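Local atomic coordinates of cell division control protein 4 (Saccharomyces cerevisiae, PDB entry 3V7D), a protein that recognises phosphorylated targets such as the CDK inhibitor SIC1 for an SCF E3 ubiquitin ligase, binding them through its WD40 propeller domain. Residues B[103-108]-B[444-449]; B[334-339]-B[343-348]; B[365-370]-B[375-380]. The protein carries 1 engineered substitution. All coordinates share one frame; numbering follows the deposited sequence.

Interaction 1: B[103-108]-B[444-449]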
loop_
_atom_site.group_PDB
_atom_site.type_symbol
_atom_site.label_atom_id
_atom_site.label_comp_id
_atom_site.label_asym_id
_atom_site.label_seq_id
_atom_site.Cartn_x
_atom_site.Cartn_y
_atom_site.Cartn_z
ATOM N N LYS B 103 -4.926 13.516 -4.004
ATOM C CA LYS B 103 -5.431 14.435 -5.021
ATOM C C LYS B 103 -4.383 15.472 -5.405
ATOM O O LYS B 103 -4.273 15.841 -6.573
ATOM C CB LYS B 103 -6.721 15.115 -4.563
ATOM C CG LYS B 103 -7.980 14.347 -4.942
ATOM C CD LYS B 103 -9.230 14.994 -4.368
ATOM C CE LYS B 103 -10.476 14.551 -5.125
ATOM N NZ LYS B 103 -10.557 13.072 -5.265
ATOM N N ASN B 104 -3.610 15.933 -4.425
ATOM C CA ASN B 104 -2.512 16.852 -4.702
ATOM C C ASN B 104 -1.432 16.206 -5.574
ATOM O O ASN B 104 -1.019 16.786 -6.571
ATOM C CB ASN B 104 -1.910 17.394 -3.403
ATOM C CG ASN B 104 -2.875 18.279 -2.641
ATOM O OD1 ASN B 104 -3.811 18.839 -3.217
ATOM N ND2 ASN B 104 -2.649 18.419 -1.344
ATOM N N TRP B 105 -0.998 15.002 -5.200
ATOM C CA TRP B 105 -0.058 14.224 -6.003
ATOM C C TRP B 105 -0.541 14.048 -7.446
ATOM O O TRP B 105 0.257 14.066 -8.380
ATOM C CB TRP B 105 0.145 12.830 -5.395
ATOM C CG TRP B 105 1.168 12.731 -4.304
ATOM C CD1 TRP B 105 0.960 12.897 -2.965
ATOM C CD2 TRP B 105 2.558 12.405 -4.457
ATOM N NE1 TRP B 105 2.137 12.705 -2.276
ATOM C CE2 TRP B 105 3.132 12.405 -3.170
ATOM C CE3 TRP B 105 3.373 12.123 -5.561
ATOM C CZ2 TRP B 105 4.484 12.133 -2.955
ATOM C CZ3 TRP B 105 4.717 11.855 -5.345
ATOM C CH2 TRP B 105 5.256 11.859 -4.052
ATOM N N TYR B 106 -1.848 13.861 -7.612
ATOM C CA TYR B 106 -2.440 13.585 -8.921
ATOM C C TYR B 106 -2.777 14.849 -9.714
ATOM O O TYR B 106 -2.982 14.790 -10.924
ATOM C CB TYR B 106 -3.717 12.753 -8.763
ATOM C CG TYR B 106 -3.506 11.260 -8.597
ATOM C CD1 TYR B 106 -2.239 10.697 -8.682
ATOM C CD2 TYR B 106 -4.585 10.410 -8.371
ATOM C CE1 TYR B 106 -2.053 9.334 -8.541
ATOM C CE2 TYR B 106 -4.408 9.046 -8.225
ATOM C CZ TYR B 106 -3.140 8.515 -8.314
ATOM O OH TYR B 106 -2.958 7.159 -8.171
ATOM N N ASN B 107 -2.858 15.989 -9.036
ATOM C CA ASN B 107 -3.207 17.239 -9.708
ATOM C C ASN B 107 -2.017 17.855 -10.448
ATOM O O ASN B 107 -1.094 18.373 -9.820
ATOM C CB ASN B 107 -3.769 18.238 -8.703
ATOM C CG ASN B 107 -4.378 19.461 -9.368
ATOM O OD1 ASN B 107 -4.242 19.668 -10.575
ATOM N ND2 ASN B 107 -5.052 20.287 -8.573
ATOM N N PRO B 108 -2.054 17.833 -11.792
ATOM C CA PRO B 108 -0.939 18.354 -12.597
ATOM C C PRO B 108 -0.744 19.859 -12.415
ATOM O O PRO B 108 0.282 20.401 -12.823
ATOM C CB PRO B 108 -1.371 18.049 -14.036
ATOM C CG PRO B 108 -2.858 18.019 -13.982
ATOM C CD PRO B 108 -3.217 17.469 -12.621
ATOM N N LYS B 444 2.572 12.552 2.439
ATOM C CA LYS B 444 2.665 13.920 1.943
ATOM C C LYS B 444 4.098 14.338 1.624
ATOM O O LYS B 444 4.325 15.422 1.086
ATOM C CB LYS B 444 2.091 14.883 2.981
ATOM C CG LYS B 444 2.746 14.749 4.351
ATOM C CD LYS B 444 2.171 15.727 5.364
ATOM C CE LYS B 444 2.979 17.014 5.403
ATOM N NZ LYS B 444 2.233 18.102 6.079
ATOM N N THR B 445 5.058 13.486 1.965
ATOM C CA THR B 445 6.461 13.870 1.888
ATOM C C THR B 445 7.240 13.043 0.879
ATOM O O THR B 445 7.231 11.810 0.924
ATOM C CB THR B 445 7.151 13.760 3.259
ATOM O OG1 THR B 445 6.410 14.511 4.231
ATOM C CG2 THR B 445 8.578 14.292 3.185
ATOM N N LEU B 446 7.917 13.740 -0.026
ATOM C CA LEU B 446 8.783 13.115 -1.016
ATOM C C LEU B 446 10.200 13.660 -0.828
ATOM O O LEU B 446 10.404 14.875 -0.780
ATOM C CB LEU B 446 8.253 13.417 -2.422
ATOM C CG LEU B 446 9.146 13.271 -3.661
ATOM C CD1 LEU B 446 9.593 11.848 -3.855
ATOM C CD2 LEU B 446 8.409 13.755 -4.908
ATOM N N VAL B 447 11.178 12.770 -0.686
ATOM C CA VAL B 447 12.563 13.213 -0.530
ATOM C C VAL B 447 13.473 12.660 -1.621
ATOM O O VAL B 447 13.297 11.528 -2.079
ATOM C CB VAL B 447 13.149 12.876 0.865
ATOM C CG1 VAL B 447 12.304 13.505 1.965
ATOM C CG2 VAL B 447 13.271 11.365 1.067
ATOM N N ALA B 448 14.447 13.464 -2.033
ATOM C CA ALA B 448 15.405 13.036 -3.047
ATOM C C ALA B 448 16.805 13.591 -2.810
ATOM O O ALA B 448 16.988 14.790 -2.584
ATOM C CB ALA B 448 14.916 13.402 -4.445
ATOM N N ALA B 449 17.785 12.694 -2.856
ATOM C CA ALA B 449 19.191 13.070 -2.827
ATOM C C ALA B 449 19.626 13.305 -4.265
ATOM O O ALA B 449 19.553 12.400 -5.099
ATOM C CB ALA B 449 20.014 11.968 -2.201
#
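The backbones of helix 87-106, at its last turn, and of the chain entering strand 445-452 stay well apart, the closest CA atoms, those of Trp-105 and Lys-444, being separated by 8.4 Å with no hydrogen bond between the two segments. The indole of Trp-105 bridges the interval, meeting Lys-444, just before the strand, and Leu-446 within it. With its CG beside the backbone N and anti to the carbonyl carbon (chi1 -85°), Trp-105 sends the six-membered ring to Leu-446. There CH2 lies 3.8 Å from Leu-446 CB and also 3.8 Å from Leu-446 CD2, so the far corner of the ring rests on one branch and the root of the leucine. At the pyrrole end, Lys-444 CA stands at the ring edge, 4.4 Å from Trp-105 NE1. That buried N-H is satisfied by the carbonyl of Gly-443, which helps to fix the rotation of the indole, while Phe-463 stacks on the ring and Ile-416 of strand 413-418 adds to the packing. Asn-104 secures the same helix end through the carbonyl of Phe-463. The tryptophan thus plugs the end of the helical linker into the WD40 beta-propeller, the junction between the F-box and substrate-binding parts of this F-box protein.

Interaction 2: B[334-339]-B[343-348]. Engineered in segment 343-348: Leu-344 (natural residue Cys).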
loop_
_atom_site.group_PDB
_atom_site.type_symbol
_atom_site.label_atom_id
_atom_site.label_comp_id
_atom_site.label_asym_id
_atom_site.label_seq_id
_atom_site.Cartn_x
_atom_site.Cartn_y
_atom_site.Cartn_z
ATOM N N ILE B 334 14.349 -11.057 -15.098
ATOM C CA ILE B 334 13.887 -11.102 -13.721
ATOM C C ILE B 334 13.333 -12.493 -13.464
ATOM O O ILE B 334 12.541 -13.003 -14.256
ATOM C CB ILE B 334 12.765 -10.091 -13.475
ATOM C CG1 ILE B 334 13.256 -8.670 -13.756
ATOM C CG2 ILE B 334 12.254 -10.207 -12.052
ATOM C CD1 ILE B 334 12.135 -7.687 -14.012
ATOM N N ARG B 335 13.746 -13.114 -12.366
ATOM C CA ARG B 335 13.253 -14.449 -12.047
ATOM C C ARG B 335 12.426 -14.483 -10.773
ATOM O O ARG B 335 12.743 -13.814 -9.794
ATOM C CB ARG B 335 14.401 -15.462 -11.969
ATOM C CG ARG B 335 14.978 -15.819 -13.327
ATOM C CD ARG B 335 16.015 -16.914 -13.229
ATOM N NE ARG B 335 16.278 -17.502 -14.538
ATOM C CZ ARG B 335 16.521 -18.794 -14.738
ATOM N NH1 ARG B 335 16.533 -19.634 -13.712
ATOM N NH2 ARG B 335 16.750 -19.247 -15.962
ATOM N N ILE B 336 11.361 -15.274 -10.806
ATOM C CA ILE B 336 10.510 -15.484 -9.648
ATOM C C ILE B 336 10.728 -16.908 -9.162
ATOM O O ILE B 336 10.616 -17.856 -9.936
ATOM C CB ILE B 336 9.026 -15.303 -10.014
ATOM C CG1 ILE B 336 8.813 -13.970 -10.742
ATOM C CG2 ILE B 336 8.151 -15.409 -8.770
ATOM C CD1 ILE B 336 9.134 -12.751 -9.904
ATOM N N TRP B 337 11.045 -17.057 -7.881
ATOM C CA TRP B 337 11.355 -18.366 -7.322
ATOM C C TRP B 337 10.363 -18.749 -6.227
ATOM O O TRP B 337 9.930 -17.899 -5.451
ATOM C CB TRP B 337 12.771 -18.376 -6.737
ATOM C CG TRP B 337 13.842 -17.829 -7.635
ATOM C CD1 TRP B 337 14.140 -16.514 -7.851
ATOM C CD2 TRP B 337 14.784 -18.585 -8.408
ATOM N NE1 TRP B 337 15.198 -16.403 -8.722
ATOM C CE2 TRP B 337 15.613 -17.658 -9.076
ATOM C CE3 TRP B 337 15.003 -19.951 -8.603
ATOM C CZ2 TRP B 337 16.644 -18.059 -9.928
ATOM C CZ3 TRP B 337 16.028 -20.347 -9.449
ATOM C CH2 TRP B 337 16.835 -19.404 -10.100
ATOM N N ASP B 338 10.020 -20.032 -6.159
ATOM C CA ASP B 338 9.150 -20.549 -5.106
ATOM C C ASP B 338 10.003 -20.968 -3.917
ATOM O O ASP B 338 10.745 -21.945 -3.997
ATOM C CB ASP B 338 8.353 -21.751 -5.628
ATOM C CG ASP B 338 7.253 -22.198 -4.671
ATOM O OD1 ASP B 338 7.355 -21.938 -3.453
ATOM O OD2 ASP B 338 6.278 -22.819 -5.145
ATOM N N LEU B 339 9.894 -20.242 -2.807
ATOM C CA LEU B 339 10.731 -20.533 -1.644
ATOM C C LEU B 339 10.167 -21.635 -0.750
ATOM O O LEU B 339 10.628 -21.827 0.379
ATOM C CB LEU B 339 11.002 -19.273 -0.824
ATOM C CG LEU B 339 11.873 -18.201 -1.486
ATOM C CD1 LEU B 339 12.640 -17.405 -0.429
ATOM C CD2 LEU B 339 12.821 -18.807 -2.514
ATOM N N GLU B 343 12.204 -23.817 -6.258
ATOM C CA GLU B 343 12.004 -23.973 -7.694
ATOM C C GLU B 343 11.777 -22.648 -8.412
ATOM O O GLU B 343 11.181 -21.721 -7.859
ATOM C CB GLU B 343 10.815 -24.897 -7.958
ATOM C CG GLU B 343 11.106 -26.363 -7.714
ATOM C CD GLU B 343 11.937 -26.972 -8.821
ATOM O OE1 GLU B 343 11.743 -26.575 -9.990
ATOM O OE2 GLU B 343 12.785 -27.840 -8.524
ATOM N N LEU B 344 12.257 -22.572 -9.649
ATOM C CA LEU B 344 11.951 -21.456 -10.533
ATOM C C LEU B 344 10.458 -21.462 -10.846
ATOM O O LEU B 344 9.883 -22.510 -11.138
ATOM C CB LEU B 344 12.757 -21.567 -11.832
ATOM C CG LEU B 344 12.465 -20.543 -12.939
ATOM C CD1 LEU B 344 12.888 -19.138 -12.514
ATOM C CD2 LEU B 344 13.147 -20.940 -14.249
ATOM N N MET B 345 9.831 -20.293 -10.770
ATOM C CA MET B 345 8.429 -20.166 -11.144
ATOM C C MET B 345 8.311 -19.492 -12.502
ATOM O O MET B 345 7.771 -20.070 -13.445
ATOM C CB MET B 345 7.660 -19.353 -10.104
ATOM C CG MET B 345 7.619 -19.980 -8.726
ATOM S SD MET B 345 6.826 -18.889 -7.529
ATOM C CE MET B 345 5.217 -18.682 -8.290
ATOM N N TYR B 346 8.831 -18.271 -12.598
ATOM C CA TYR B 346 8.717 -17.484 -13.821
ATOM C C TYR B 346 10.008 -16.758 -14.192
ATOM O O TYR B 346 10.799 -16.377 -13.325
ATOM C CB TYR B 346 7.600 -16.447 -13.677
ATOM C CG TYR B 346 6.270 -17.015 -13.241
ATOM C CD1 TYR B 346 5.582 -17.914 -14.041
ATOM C CD2 TYR B 346 5.697 -16.640 -12.032
ATOM C CE1 TYR B 346 4.358 -18.431 -13.648
ATOM C CE2 TYR B 346 4.475 -17.150 -11.629
ATOM C CZ TYR B 346 3.809 -18.045 -12.442
ATOM O OH TYR B 346 2.593 -18.554 -12.046
ATOM N N THR B 347 10.213 -16.575 -15.492
ATOM C CA THR B 347 11.229 -15.659 -15.981
ATOM C C THR B 347 10.525 -14.519 -16.702
ATOM O O THR B 347 9.756 -14.742 -17.642
ATOM C CB THR B 347 12.228 -16.336 -16.940
ATOM O OG1 THR B 347 12.808 -17.483 -16.307
ATOM C CG2 THR B 347 13.337 -15.360 -17.314
ATOM N N LEU B 348 10.775 -13.299 -16.246
ATOM C CA LEU B 348 10.157 -12.119 -16.831
ATOM C C LEU B 348 11.168 -11.438 -17.739
ATOM O O LEU B 348 12.289 -11.147 -17.324
ATOM C CB LEU B 348 9.719 -11.150 -15.732
ATOM C CG LEU B 348 8.962 -11.746 -14.543
ATOM C CD1 LEU B 348 8.576 -10.658 -13.547
ATOM C CD2 LEU B 348 7.733 -12.497 -15.024
#
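Leu-344, an engineered residue in place of the natural Cys, has its CG anti to the backbone N (chi1 175°), which carries its two methyls toward Arg-335. The arginine is extended from CG to NE and crosses the leucine at about a right angle, with Leu-344 CD2 over one face of the guanidinium, 3.7 Å from Arg-335 NH1. Thr-347 runs alongside the same arginine, its hydroxyl also over a face of the guanidinium. On this side of the sheet Trp-337 lies next to Leu-344, its CE3 3.9 Å from Leu-344 CA, while its indole N-H is bound by Ser-327.

Strands 334-338 and 343-348 form an antiparallel hairpin, their axes at 143°, interrupted by a classic beta bulge: two residues, Met-345 and Tyr-346, stand against the single Ile-336. The carbonyl oxygen of Ile-336 consequently accepts two N-H groups, from Met-345 N at 2.7 Å and from Tyr-346 N at 3.2 Å, the second longer and farther off the carbonyl direction. Beyond the bulge the ladder is regular, and Leu-348 N reaches Ile-334 O at 2.7 Å. The pair forms the outer half of a four-stranded propeller blade, and 343-348 is its last strand.

Met-345, at the bulge, points at the partner strand; its CG sits beside the backbone N, 3.6 Å from Asp-338 CB, and an extended chi2 carries SD onward to 3.9 Å from Ile-336 CG2. Ile-336 is also met by Tyr-346, whose CB approaches its CG1 to 4.0 Å. Further along, Ile-334 and Leu-348 meet through their CB atoms and pack on Trp-377 of the next blade.

Interaction 3: B[365-370]-B[375-380]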
loop_
_atom_site.group_PDB
_atom_site.type_symbol
_atom_site.label_atom_id
_atom_site.label_comp_id
_atom_site.label_asym_id
_atom_site.label_seq_id
_atom_site.Cartn_x
_atom_site.Cartn_y
_atom_site.Cartn_z
ATOM N N LEU B 365 4.890 -5.539 -8.531
ATOM C CA LEU B 365 6.341 -5.705 -8.556
ATOM C C LEU B 365 6.837 -4.716 -9.591
ATOM O O LEU B 365 6.324 -4.679 -10.711
ATOM C CB LEU B 365 6.745 -7.125 -8.960
ATOM C CG LEU B 365 8.246 -7.338 -9.210
ATOM C CD1 LEU B 365 9.062 -7.154 -7.933
ATOM C CD2 LEU B 365 8.525 -8.706 -9.831
ATOM N N VAL B 366 7.810 -3.891 -9.225
ATOM C CA VAL B 366 8.317 -2.886 -10.157
ATOM C C VAL B 366 9.815 -3.043 -10.386
ATOM O O VAL B 366 10.581 -3.233 -9.441
ATOM C CB VAL B 366 8.010 -1.452 -9.682
ATOM C CG1 VAL B 366 8.333 -0.443 -10.784
ATOM C CG2 VAL B 366 6.551 -1.332 -9.268
ATOM N N SER B 367 10.225 -2.961 -11.647
ATOM C CA SER B 367 11.623 -3.142 -12.012
ATOM C C SER B 367 12.099 -2.030 -12.941
ATOM O O SER B 367 11.332 -1.508 -13.760
ATOM C CB SER B 367 11.822 -4.494 -12.690
ATOM O OG SER B 367 11.025 -4.578 -13.864
ATOM N N ALA B 368 13.371 -1.678 -12.806
ATOM C CA ALA B 368 13.953 -0.583 -13.572
ATOM C C ALA B 368 15.330 -0.990 -14.079
ATOM O O ALA B 368 16.087 -1.653 -13.369
ATOM C CB ALA B 368 14.040 0.673 -12.715
ATOM N N ALA B 369 15.653 -0.589 -15.304
ATOM C CA ALA B 369 16.851 -1.083 -15.975
ATOM C C ALA B 369 17.764 0.040 -16.455
ATOM O O ALA B 369 17.373 1.206 -16.459
ATOM C CB ALA B 369 16.462 -1.993 -17.141
ATOM N N ALA B 370 18.974 -0.327 -16.872
ATOM C CA ALA B 370 20.004 0.643 -17.253
ATOM C C ALA B 370 19.770 1.285 -18.620
ATOM O O ALA B 370 20.562 2.117 -19.062
ATOM C CB ALA B 370 21.391 -0.008 -17.206
ATOM N N ARG B 375 9.308 -1.208 -15.569
ATOM C CA ARG B 375 8.196 -2.124 -15.803
ATOM C C ARG B 375 7.406 -2.416 -14.534
ATOM O O ARG B 375 7.980 -2.652 -13.470
ATOM C CB ARG B 375 8.699 -3.446 -16.389
ATOM C CG ARG B 375 9.347 -3.332 -17.747
ATOM C CD ARG B 375 8.318 -3.341 -18.859
ATOM N NE ARG B 375 8.961 -3.216 -20.162
ATOM C CZ ARG B 375 8.328 -3.328 -21.323
ATOM N NH1 ARG B 375 7.025 -3.574 -21.349
ATOM N NH2 ARG B 375 9.000 -3.197 -22.457
ATOM N N GLY B 376 6.082 -2.412 -14.661
ATOM C CA GLY B 376 5.212 -2.805 -13.571
ATOM C C GLY B 376 4.562 -4.152 -13.827
ATOM O O GLY B 376 3.931 -4.369 -14.864
ATOM N N TRP B 377 4.724 -5.066 -12.878
ATOM C CA TRP B 377 4.123 -6.385 -12.981
ATOM C C TRP B 377 3.188 -6.600 -11.804
ATOM O O TRP B 377 3.444 -6.117 -10.701
ATOM C CB TRP B 377 5.195 -7.469 -12.961
ATOM C CG TRP B 377 6.444 -7.136 -13.719
ATOM C CD1 TRP B 377 7.489 -6.372 -13.282
ATOM C CD2 TRP B 377 6.800 -7.586 -15.032
ATOM N NE1 TRP B 377 8.465 -6.309 -14.243
ATOM C CE2 TRP B 377 8.069 -7.048 -15.326
ATOM C CE3 TRP B 377 6.171 -8.391 -15.983
ATOM C CZ2 TRP B 377 8.716 -7.284 -16.537
ATOM C CZ3 TRP B 377 6.819 -8.628 -17.184
ATOM C CH2 TRP B 377 8.074 -8.074 -17.452
ATOM N N ASP B 378 2.105 -7.330 -12.040
ATOM C CA ASP B 378 1.182 -7.668 -10.970
ATOM C C ASP B 378 1.939 -8.435 -9.895
ATOM O O ASP B 378 2.678 -9.368 -10.197
ATOM C CB ASP B 378 0.028 -8.508 -11.512
ATOM C CG ASP B 378 -1.025 -8.778 -10.470
ATOM O OD1 ASP B 378 -1.955 -7.954 -10.350
ATOM O OD2 ASP B 378 -0.912 -9.800 -9.760
ATOM N N ALA B 379 1.771 -8.037 -8.640
ATOM C CA ALA B 379 2.571 -8.618 -7.564
ATOM C C ALA B 379 2.253 -10.089 -7.316
ATOM O O ALA B 379 3.006 -10.780 -6.638
ATOM C CB ALA B 379 2.412 -7.817 -6.276
ATOM N N ASN B 380 1.139 -10.567 -7.860
ATOM C CA ASN B 380 0.733 -11.947 -7.614
ATOM C C ASN B 380 0.931 -12.879 -8.809
ATOM O O ASN B 380 1.479 -13.971 -8.649
ATOM C CB ASN B 380 -0.709 -12.017 -7.108
ATOM C CG ASN B 380 -1.068 -13.392 -6.572
ATOM O OD1 ASN B 380 -0.222 -14.099 -6.021
ATOM N ND2 ASN B 380 -2.327 -13.783 -6.737
#
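The indole N-H of Trp-377 points straight at the hydroxyl oxygen of Ser-367, with NE1 3.1 Å from OG and an angle of 173° at the hydrogen. Ser-367 OG lies practically in the ring plane, only 2° out of it, at the edge of the indole. A chi1 of 60° places this oxygen between the serine's own backbone N and carbonyl carbon, from where it also bonds to His-351 NE2. The buried hydroxyl thereby links His-351 to Trp-377, and the two hydrogen bonds limit how the imidazole and the indole can turn. These three residues form the histidine-serine-tryptophan part of the structural tetrad characteristic of WD40 repeats, here WD 6.

Four backbone bonds bind the antiparallel strands around it. Leu-365 and Trp-377 form one hydrogen-bonded pair, with Trp-377 N 2.7 Å from Leu-365 O. Ser-367 and Arg-375 form the next, Arg-375 N to Ser-367 O measuring 2.7 Å. Between these pairs Val-366 lies across from Gly-376, and the valine CG1 contacts Arg-375 O at 3.5 Å. At the end of the strand, Asp-378 OD2 accepts from Asn-380 N in an Asx turn.

Apolar contact between the segments is slight, with Leu-365 CG 4.3 Å from Trp-377 CD1. The polar Ser-367 OG also rests against a methylene, 3.6 Å from Arg-375 CB.

The two strands are the middle pair of their blade: strand 355-360 flanks 364-369, strand 384-389 flanks 373-378, and Val-366 and Ala-368 pack against strand 396-401 of the following blade.

How the interactions relate
From the N terminus, the chain passes through the F-box and the linker helix that ends at 103-108, then runs round the propeller and comes back to the helix at 444-449, in the blade where strand 455-462 pairs with the N-terminal strand 113-118. Interaction 1 therefore closes a loop of 335 residues and joins the helical part to the propeller. Nested inside it, interactions 2 and 3 are short hairpins in series, each within a blade, and neither crosses the other. Their adjacent blades touch directly: Ile-334 CD1 lies 3.3 Å from Ser-367 OG, and Ile-336 CD1 4.1 Å from Leu-365 CD2. Interaction 1 stands apart, its nearest atoms about 13 Å from interaction 3.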